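Side-chain contacts in DegQ (Legionella fallonii, PDB 3PV2), which probably degrades and chaperones misfolded proteins as an HtrA-family serine protease that forms large 12-meric cages: residues K416-V421 with Q425-E430; A402-G407 with L435-L440; V82-N87 with G214-I219. All coordinates share one frame; numbering follows the deposited sequence.

The three contacts sample two parts of a multidomain HtrA chain. Contact 3 comes first in sequence and joins the two antiparallel barrels of the trypsin-like domain. Contacts 1 and 2 follow far downstream in the second PDZ domain, on the opposite side of the chain's centre; their centres lie about 61 and 58 Å from that of contact 3, and neither touches it. In sequence, both segments of contact 1 fall between the two segments of contact 2. Both reach the same antiparallel sheet, which holds strands 416-417 and 435-441. The two centres are about 13 Å apart, and Ala428 CB of helix 421-428 meets Leu435 CD2 of strand 435-441 at 4.1 Å.

Contact 1. Residues K416-V421 with Q425-E430; sequences KPVTDV and QTIAQE
Lys416 lays the start of its side chain over the end of Ile427, its CB 3.9 Å from Ile427 CD1, and then runs on to meet Glu430 from the opposite direction. The chain bends at its last two torsions, chi4 being 74°, and this turns NZ onto the carboxylate: Lys416 NZ lies 2.8 Å from Glu430 OE1 in a salt bridge, on the syn side and 19° out of the carboxylate plane. Asn414 ties the pair down from the same chain, its carbonyl O accepting from Lys416 NZ and its ND2 donating to Glu430 OE1. Beneath this exposed bridge, Ile427 CD1 also reaches Val418 CG2 at 4.3 Å, and both side chains rest on Ala413 of strand 409-413. At the other end, Gln425 N bonds Val421 O at 3.0 Å, a regular helical turn. The Gln425 side chain slants across Val421, Gln425 CD 3.8 Å from Val421 CG1, while Gln425 NE2 is held by Glu378 OE1 of a second subunit. Asp420 supplies the N-cap of the helix. A short edge strand leading through a capped turn into a helix that packs back over the sheet is characteristic of the PDZ fold, here the second PDZ domain of DegQ.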
loop_
_atom_site.group_PDB
_atom_site.type_symbol
_atom_site.label_atom_id
_atom_site.label_comp_id
_atom_site.label_asym_id
_atom_site.label_seq_id
_atom_site.Cartn_x
_atom_site.Cartn_y
_atom_site.Cartn_z
ATOM N N LYS B 416 27.308 56.921 -12.330
ATOM C CA LYS B 416 27.110 57.946 -11.318
ATOM C C LYS B 416 26.363 57.304 -10.161
ATOM O O LYS B 416 25.487 56.453 -10.402
ATOM C CB LYS B 416 26.268 59.074 -11.925
ATOM C CG LYS B 416 26.983 59.914 -13.003
ATOM C CD LYS B 416 25.939 60.817 -13.828
ATOM C CE LYS B 416 26.427 61.012 -15.298
ATOM N NZ LYS B 416 26.302 59.819 -16.236
ATOM N N PRO B 417 26.637 57.756 -8.925
ATOM C CA PRO B 417 25.884 57.300 -7.762
ATOM C C PRO B 417 24.434 57.665 -7.877
ATOM O O PRO B 417 24.078 58.667 -8.418
ATOM C CB PRO B 417 26.547 58.000 -6.558
ATOM C CG PRO B 417 27.162 59.260 -7.154
ATOM C CD PRO B 417 27.560 58.865 -8.607
ATOM N N VAL B 418 23.610 56.808 -7.285
ATOM C CA VAL B 418 22.166 56.936 -7.184
ATOM C C VAL B 418 21.771 57.020 -5.806
ATOM O O VAL B 418 22.132 56.126 -5.026
ATOM C CB VAL B 418 21.590 55.638 -7.738
ATOM C CG1 VAL B 418 20.249 55.439 -7.303
ATOM C CG2 VAL B 418 21.734 55.693 -9.286
ATOM N N THR B 419 21.026 58.065 -5.431
ATOM C CA THR B 419 20.573 58.217 -4.088
ATOM C C THR B 419 19.075 57.973 -3.933
ATOM O O THR B 419 18.655 57.169 -3.147
ATOM C CB THR B 419 20.888 59.631 -3.597
ATOM O OG1 THR B 419 20.464 60.573 -4.590
ATOM C CG2 THR B 419 22.431 59.775 -3.417
ATOM N N ASP B 420 18.259 58.684 -4.649
ATOM C CA ASP B 420 16.834 58.479 -4.530
ATOM C C ASP B 420 16.252 58.137 -5.894
ATOM O O ASP B 420 16.997 58.055 -6.878
ATOM C CB ASP B 420 16.214 59.705 -3.870
ATOM C CG ASP B 420 16.350 60.952 -4.681
ATOM O OD1 ASP B 420 16.768 60.897 -5.849
ATOM O OD2 ASP B 420 16.021 62.016 -4.142
ATOM N N VAL B 421 14.963 57.839 -5.943
ATOM C CA VAL B 421 14.353 57.353 -7.139
ATOM C C VAL B 421 14.512 58.475 -8.170
ATOM O O VAL B 421 14.934 58.228 -9.291
ATOM C CB VAL B 421 12.874 56.895 -6.872
ATOM C CG1 VAL B 421 12.073 56.611 -8.186
ATOM C CG2 VAL B 421 12.863 55.638 -5.906
ATOM N N GLN B 425 15.911 58.349 -12.107
ATOM C CA GLN B 425 15.074 58.739 -13.236
ATOM C C GLN B 425 15.746 59.846 -14.059
ATOM O O GLN B 425 15.676 59.864 -15.261
ATOM C CB GLN B 425 13.705 59.245 -12.741
ATOM C CG GLN B 425 12.764 58.107 -12.317
ATOM C CD GLN B 425 11.541 58.558 -11.454
ATOM O OE1 GLN B 425 11.574 59.578 -10.779
ATOM N NE2 GLN B 425 10.526 57.714 -11.425
ATOM N N THR B 426 16.448 60.753 -13.417
ATOM C CA THR B 426 17.120 61.811 -14.143
ATOM C C THR B 426 18.256 61.160 -14.967
ATOM O O THR B 426 18.379 61.431 -16.144
ATOM C CB THR B 426 17.687 62.833 -13.119
ATOM O OG1 THR B 426 16.613 63.436 -12.394
ATOM C CG2 THR B 426 18.517 63.950 -13.774
ATOM N N ILE B 427 19.060 60.292 -14.350
ATOM C CA ILE B 427 20.149 59.625 -15.077
ATOM C C ILE B 427 19.644 58.815 -16.210
ATOM O O ILE B 427 20.166 58.937 -17.302
ATOM C CB ILE B 427 21.032 58.792 -14.147
ATOM C CG1 ILE B 427 21.770 59.742 -13.222
ATOM C CG2 ILE B 427 22.060 57.971 -14.921
ATOM C CD1 ILE B 427 22.403 59.052 -11.886
ATOM N N ALA B 428 18.524 58.130 -16.023
ATOM C CA ALA B 428 17.940 57.321 -17.053
ATOM C C ALA B 428 17.520 58.167 -18.235
ATOM O O ALA B 428 17.450 57.646 -19.331
ATOM C CB ALA B 428 16.714 56.549 -16.512
ATOM N N GLN B 429 17.315 59.466 -18.092
ATOM C CA GLN B 429 17.028 60.284 -19.286
ATOM C C GLN B 429 18.276 60.781 -20.008
ATOM O O GLN B 429 18.138 61.481 -20.975
ATOM C CB GLN B 429 16.176 61.509 -18.987
ATOM C CG GLN B 429 15.220 61.312 -17.877
ATOM C CD GLN B 429 13.903 61.961 -18.095
ATOM O OE1 GLN B 429 13.532 62.904 -17.364
ATOM N NE2 GLN B 429 13.145 61.443 -19.077
ATOM N N GLU B 430 19.471 60.399 -19.569
ATOM C CA GLU B 430 20.694 60.755 -20.279
ATOM C C GLU B 430 20.813 60.194 -21.709
ATOM O O GLU B 430 21.061 61.004 -22.662
ATOM C CB GLU B 430 21.927 60.350 -19.483
ATOM C CG GLU B 430 22.161 61.231 -18.209
ATOM C CD GLU B 430 23.311 60.672 -17.352
ATOM O OE1 GLU B 430 23.949 59.657 -17.803
ATOM O OE2 GLU B 430 23.550 61.238 -16.251
#

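Contact 2. Residues A402-G407 with L435-L440; sequences AGIRPG and LLVQVL
Ile404 meets Val437 methyl to methyl, Ile404 CD1 lying 4.3 Å from Val437 CG2 in a loose apolar contact. The isoleucine leaves its backbone obliquely; with CG1 beside the backbone N (chi1 -62°) and the chain extended beyond it (chi2 174°), CD1 is carried out to the strand. Val439 turns its side chain to the same face as Val437, and Ile404 covers part of it too. Farther along, the backbones come near each other through a water, which donates to Gly407 O at 3.1 Å and, weakly, to Leu440 O at 3.4 Å. The apolar part lies inside the second PDZ domain: the loop between helix 398-402 and strand 409-413 folds over the apolar face of strand 435-441, which is paired with 409-413 on one side and 444-450 on the other. Leu448 backs both valines, and Val390 packs against Ile404. Gly403, at positive phi, closes the helix in a Schellman motif, and Arg405 braces the turn. Its guanidinium folds back, Arg405 NH1 to Ile404 O 2.8 Å, the donor standing 55° out of the carbonyl plane; NH1 also bonds Trp400 O, and the group makes a cation-pi contact with Trp400. On the strand's other face, Gln438 NE2 donates to Ser287 O of a third subunit.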
loop_
_atom_site.group_PDB
_atom_site.type_symbol
_atom_site.label_atom_id
_atom_site.label_comp_id
_atom_site.label_asym_id
_atom_site.label_seq_id
_atom_site.Cartn_x
_atom_site.Cartn_y
_atom_site.Cartn_z
ATOM N N ALA B 402 17.257 42.564 -19.093
ATOM C CA ALA B 402 18.679 42.857 -18.842
ATOM C C ALA B 402 19.152 42.046 -17.668
ATOM O O ALA B 402 20.353 41.858 -17.489
ATOM C CB ALA B 402 18.905 44.306 -18.521
ATOM N N GLY B 403 18.247 41.543 -16.866
ATOM C CA GLY B 403 18.683 40.736 -15.722
ATOM C C GLY B 403 18.416 41.291 -14.345
ATOM O O GLY B 403 18.751 40.677 -13.382
ATOM N N ILE B 404 17.808 42.452 -14.231
ATOM C CA ILE B 404 17.443 42.964 -12.911
ATOM C C ILE B 404 16.382 42.075 -12.321
ATOM O O ILE B 404 15.448 41.616 -13.032
ATOM C CB ILE B 404 16.888 44.368 -13.101
ATOM C CG1 ILE B 404 17.993 45.255 -13.696
ATOM C CG2 ILE B 404 16.325 44.924 -11.818
ATOM C CD1 ILE B 404 17.508 46.652 -14.073
ATOM N N ARG B 405 16.476 41.831 -11.013
ATOM C CA ARG B 405 15.445 41.084 -10.299
ATOM C C ARG B 405 15.047 41.763 -8.968
ATOM O O ARG B 405 15.854 42.507 -8.351
ATOM C CB ARG B 405 15.995 39.687 -9.960
ATOM C CG ARG B 405 16.262 38.777 -11.175
ATOM C CD ARG B 405 14.984 38.289 -11.842
ATOM N NE ARG B 405 15.278 37.479 -13.034
ATOM C CZ ARG B 405 15.539 37.942 -14.247
ATOM N NH1 ARG B 405 15.563 39.260 -14.525
ATOM N NH2 ARG B 405 15.737 37.069 -15.213
ATOM N N PRO B 406 13.819 41.487 -8.516
ATOM C CA PRO B 406 13.349 42.053 -7.278
ATOM C C PRO B 406 14.380 41.865 -6.213
ATOM O O PRO B 406 15.050 40.828 -6.176
ATOM C CB PRO B 406 12.080 41.249 -6.975
ATOM C CG PRO B 406 11.549 40.898 -8.430
ATOM C CD PRO B 406 12.844 40.562 -9.139
ATOM N N GLY B 407 14.565 42.867 -5.349
ATOM C CA GLY B 407 15.631 42.745 -4.355
ATOM C C GLY B 407 16.937 43.376 -4.704
ATOM O O GLY B 407 17.687 43.673 -3.795
ATOM N N LEU B 435 21.050 52.031 -20.733
ATOM C CA LEU B 435 21.339 52.465 -19.408
ATOM C C LEU B 435 22.187 51.405 -18.750
ATOM O O LEU B 435 21.793 50.256 -18.609
ATOM C CB LEU B 435 20.039 52.663 -18.608
ATOM C CG LEU B 435 20.169 52.987 -17.103
ATOM C CD1 LEU B 435 20.832 54.303 -16.811
ATOM C CD2 LEU B 435 18.799 53.009 -16.345
ATOM N N LEU B 436 23.353 51.834 -18.267
ATOM C CA LEU B 436 24.244 50.963 -17.560
ATOM C C LEU B 436 23.947 51.038 -16.079
ATOM O O LEU B 436 23.993 52.115 -15.498
ATOM C CB LEU B 436 25.685 51.384 -17.823
ATOM C CG LEU B 436 26.708 50.556 -17.045
ATOM C CD1 LEU B 436 26.775 49.228 -17.703
ATOM C CD2 LEU B 436 28.091 51.313 -17.026
ATOM N N VAL B 437 23.542 49.925 -15.469
ATOM C CA VAL B 437 23.224 49.937 -14.009
ATOM C C VAL B 437 24.176 48.980 -13.293
ATOM O O VAL B 437 24.642 47.958 -13.852
ATOM C CB VAL B 437 21.809 49.560 -13.698
ATOM C CG1 VAL B 437 20.883 50.384 -14.552
ATOM C CG2 VAL B 437 21.569 48.151 -14.114
ATOM N N GLN B 438 24.673 49.426 -12.160
ATOM C CA GLN B 438 25.397 48.547 -11.296
ATOM C C GLN B 438 24.463 48.109 -10.182
ATOM O O GLN B 438 23.928 48.944 -9.458
ATOM C CB GLN B 438 26.590 49.286 -10.660
ATOM C CG GLN B 438 27.426 48.406 -9.792
ATOM C CD GLN B 438 28.593 49.152 -9.174
ATOM O OE1 GLN B 438 28.598 50.382 -9.191
ATOM N NE2 GLN B 438 29.517 48.427 -8.501
ATOM N N VAL B 439 24.248 46.795 -10.055
ATOM C CA VAL B 439 23.311 46.268 -9.066
ATOM C C VAL B 439 24.022 45.478 -8.011
ATOM O O VAL B 439 24.958 44.732 -8.320
ATOM C CB VAL B 439 22.171 45.377 -9.664
ATOM C CG1 VAL B 439 21.107 46.194 -10.561
ATOM C CG2 VAL B 439 22.655 44.156 -10.384
ATOM N N LEU B 440 23.602 45.621 -6.750
ATOM C CA LEU B 440 24.109 44.802 -5.671
ATOM C C LEU B 440 23.044 43.746 -5.471
ATOM O O LEU B 440 21.846 44.056 -5.406
ATOM C CB LEU B 440 24.243 45.641 -4.402
ATOM C CG LEU B 440 25.611 46.018 -3.827
ATOM C CD1 LEU B 440 26.641 46.554 -4.860
ATOM C CD2 LEU B 440 25.504 46.920 -2.620
HETATM O O HOH W 1 20.427 42.593 -2.722
#

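Contact 3. Residues V82-N87 with G214-I219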
loop_
_atom_site.group_PDB
_atom_site.type_symbol
_atom_site.label_atom_id
_atom_site.label_comp_id
_atom_site.label_asym_id
_atom_site.label_seq_id
_atom_site.Cartn_x
_atom_site.Cartn_y
_atom_site.Cartn_z
ATOM N N VAL B 82 -30.406 29.222 -28.637
ATOM C CA VAL B 82 -31.648 29.997 -28.743
ATOM C C VAL B 82 -31.605 30.802 -30.005
ATOM O O VAL B 82 -30.616 31.493 -30.255
ATOM C CB VAL B 82 -31.738 31.001 -27.649
ATOM C CG1 VAL B 82 -33.153 31.634 -27.711
ATOM C CG2 VAL B 82 -31.496 30.358 -26.294
ATOM N N ILE B 83 -32.683 30.764 -30.788
ATOM C CA ILE B 83 -32.724 31.513 -32.034
ATOM C C ILE B 83 -33.095 32.911 -31.672
ATOM O O ILE B 83 -34.188 33.142 -31.168
ATOM C CB ILE B 83 -33.782 30.963 -33.043
ATOM C CG1 ILE B 83 -33.330 29.603 -33.590
ATOM C CG2 ILE B 83 -33.923 31.906 -34.253
ATOM C CD1 ILE B 83 -34.489 28.737 -34.111
ATOM N N ILE B 84 -32.183 33.851 -31.893
ATOM C CA ILE B 84 -32.455 35.244 -31.558
ATOM C C ILE B 84 -32.727 36.098 -32.815
ATOM O O ILE B 84 -33.238 37.220 -32.684
ATOM C CB ILE B 84 -31.349 35.902 -30.725
ATOM C CG1 ILE B 84 -30.033 35.959 -31.510
ATOM C CG2 ILE B 84 -31.196 35.215 -29.348
ATOM C CD1 ILE B 84 -29.076 36.912 -30.890
ATOM N N ASP B 85 -32.390 35.590 -34.000
ATOM C CA ASP B 85 -32.859 36.217 -35.254
ATOM C C ASP B 85 -33.347 35.159 -36.252
ATOM O O ASP B 85 -32.532 34.493 -36.887
ATOM C CB ASP B 85 -31.771 37.073 -35.887
ATOM C CG ASP B 85 -32.240 37.798 -37.133
ATOM O OD1 ASP B 85 -33.301 37.456 -37.706
ATOM O OD2 ASP B 85 -31.513 38.725 -37.552
ATOM N N PRO B 86 -34.672 34.998 -36.370
ATOM C CA PRO B 86 -35.254 33.941 -37.149
ATOM C C PRO B 86 -35.178 34.217 -38.666
ATOM O O PRO B 86 -35.221 33.270 -39.433
ATOM C CB PRO B 86 -36.706 33.941 -36.693
ATOM C CG PRO B 86 -36.995 35.346 -36.307
ATOM C CD PRO B 86 -35.678 35.993 -35.978
ATOM N N ASN B 87 -35.036 35.483 -39.080
ATOM C CA ASN B 87 -34.909 35.797 -40.521
ATOM C C ASN B 87 -33.499 35.510 -41.013
ATOM O O ASN B 87 -33.327 35.056 -42.123
ATOM C CB ASN B 87 -35.301 37.253 -40.851
ATOM C CG ASN B 87 -36.710 37.601 -40.395
ATOM O OD1 ASN B 87 -37.672 36.942 -40.771
ATOM N ND2 ASN B 87 -36.832 38.625 -39.560
ATOM N N GLY B 214 -42.654 35.076 -20.588
ATOM C CA GLY B 214 -42.030 34.314 -21.689
ATOM C C GLY B 214 -40.988 35.060 -22.524
ATOM O O GLY B 214 -40.590 34.617 -23.603
ATOM N N GLU B 215 -40.503 36.177 -22.001
ATOM C CA GLU B 215 -39.457 36.980 -22.671
ATOM C C GLU B 215 -38.076 36.484 -22.312
ATOM O O GLU B 215 -37.816 36.123 -21.118
ATOM C CB GLU B 215 -39.544 38.402 -22.191
ATOM C CG GLU B 215 -40.928 38.927 -22.277
ATOM C CD GLU B 215 -41.046 40.373 -21.852
ATOM O OE1 GLU B 215 -40.280 40.833 -20.959
ATOM O OE2 GLU B 215 -41.936 41.042 -22.422
ATOM N N LEU B 216 -37.188 36.502 -23.295
ATOM C CA LEU B 216 -35.842 36.069 -23.057
ATOM C C LEU B 216 -35.122 37.066 -22.204
ATOM O O LEU B 216 -35.004 38.222 -22.612
ATOM C CB LEU B 216 -35.114 35.873 -24.343
ATOM C CG LEU B 216 -33.737 35.244 -24.315
ATOM C CD1 LEU B 216 -33.695 33.877 -23.713
ATOM C CD2 LEU B 216 -33.185 35.228 -25.818
ATOM N N ILE B 217 -34.674 36.631 -21.012
ATOM C CA ILE B 217 -33.866 37.491 -20.149
ATOM C C ILE B 217 -32.453 37.025 -19.901
ATOM O O ILE B 217 -31.648 37.749 -19.379
ATOM C CB ILE B 217 -34.578 37.696 -18.835
ATOM C CG1 ILE B 217 -34.874 36.347 -18.125
ATOM C CG2 ILE B 217 -35.863 38.457 -19.129
ATOM C CD1 ILE B 217 -34.982 36.493 -16.747
ATOM N N GLY B 218 -32.109 35.828 -20.317
ATOM C CA GLY B 218 -30.744 35.372 -20.132
ATOM C C GLY B 218 -30.444 34.142 -20.948
ATOM O O GLY B 218 -31.373 33.490 -21.437
ATOM N N ILE B 219 -29.158 33.833 -21.070
ATOM C CA ILE B 219 -28.705 32.592 -21.649
ATOM C C ILE B 219 -28.138 31.725 -20.565
ATOM O O ILE B 219 -27.183 32.130 -19.888
ATOM C CB ILE B 219 -27.673 32.819 -22.716
ATOM C CG1 ILE B 219 -28.286 33.628 -23.873
ATOM C CG2 ILE B 219 -27.173 31.477 -23.303
ATOM C CD1 ILE B 219 -29.450 33.005 -24.603
#
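The interface between the two six-stranded antiparallel barrels of the trypsin fold supplies this contact: strand 74-85 belongs to one barrel and strand 216-221 to the other. Val82 divides its two methyls between two partners. With CG1 opposite the backbone N (chi1 -172°), that methyl reaches Leu216 CD2 at 4.1 Å, while Val82 CG2 closes on Ile219 CD1 at 3.7 Å. In both pairs the side chains slide past each other in opposite directions. Ile84 comes in at a slant and offers its CG2 to the same Leu216 methyl, again 4.1 Å from CD2, so that CD2 lies against two residues of the first barrel. Each strand carries a classic beta bulge here, Ile84 and Asp85 facing Val90 in one and Ile217 and Gly218 facing Leu209 in the other, and the chain turns a corner at Ile84. Around the contact, Ala208 of strand 208-211 touches Val82 and Leu216, and helix 239-252 closes in with Ile239 on Leu216 and Val242 on Ile219. Every touch across the two segments is between methyl groups. Cohesion here probably comes from dispersion and the exclusion of water, which tolerate small shifts better than directional bonds would.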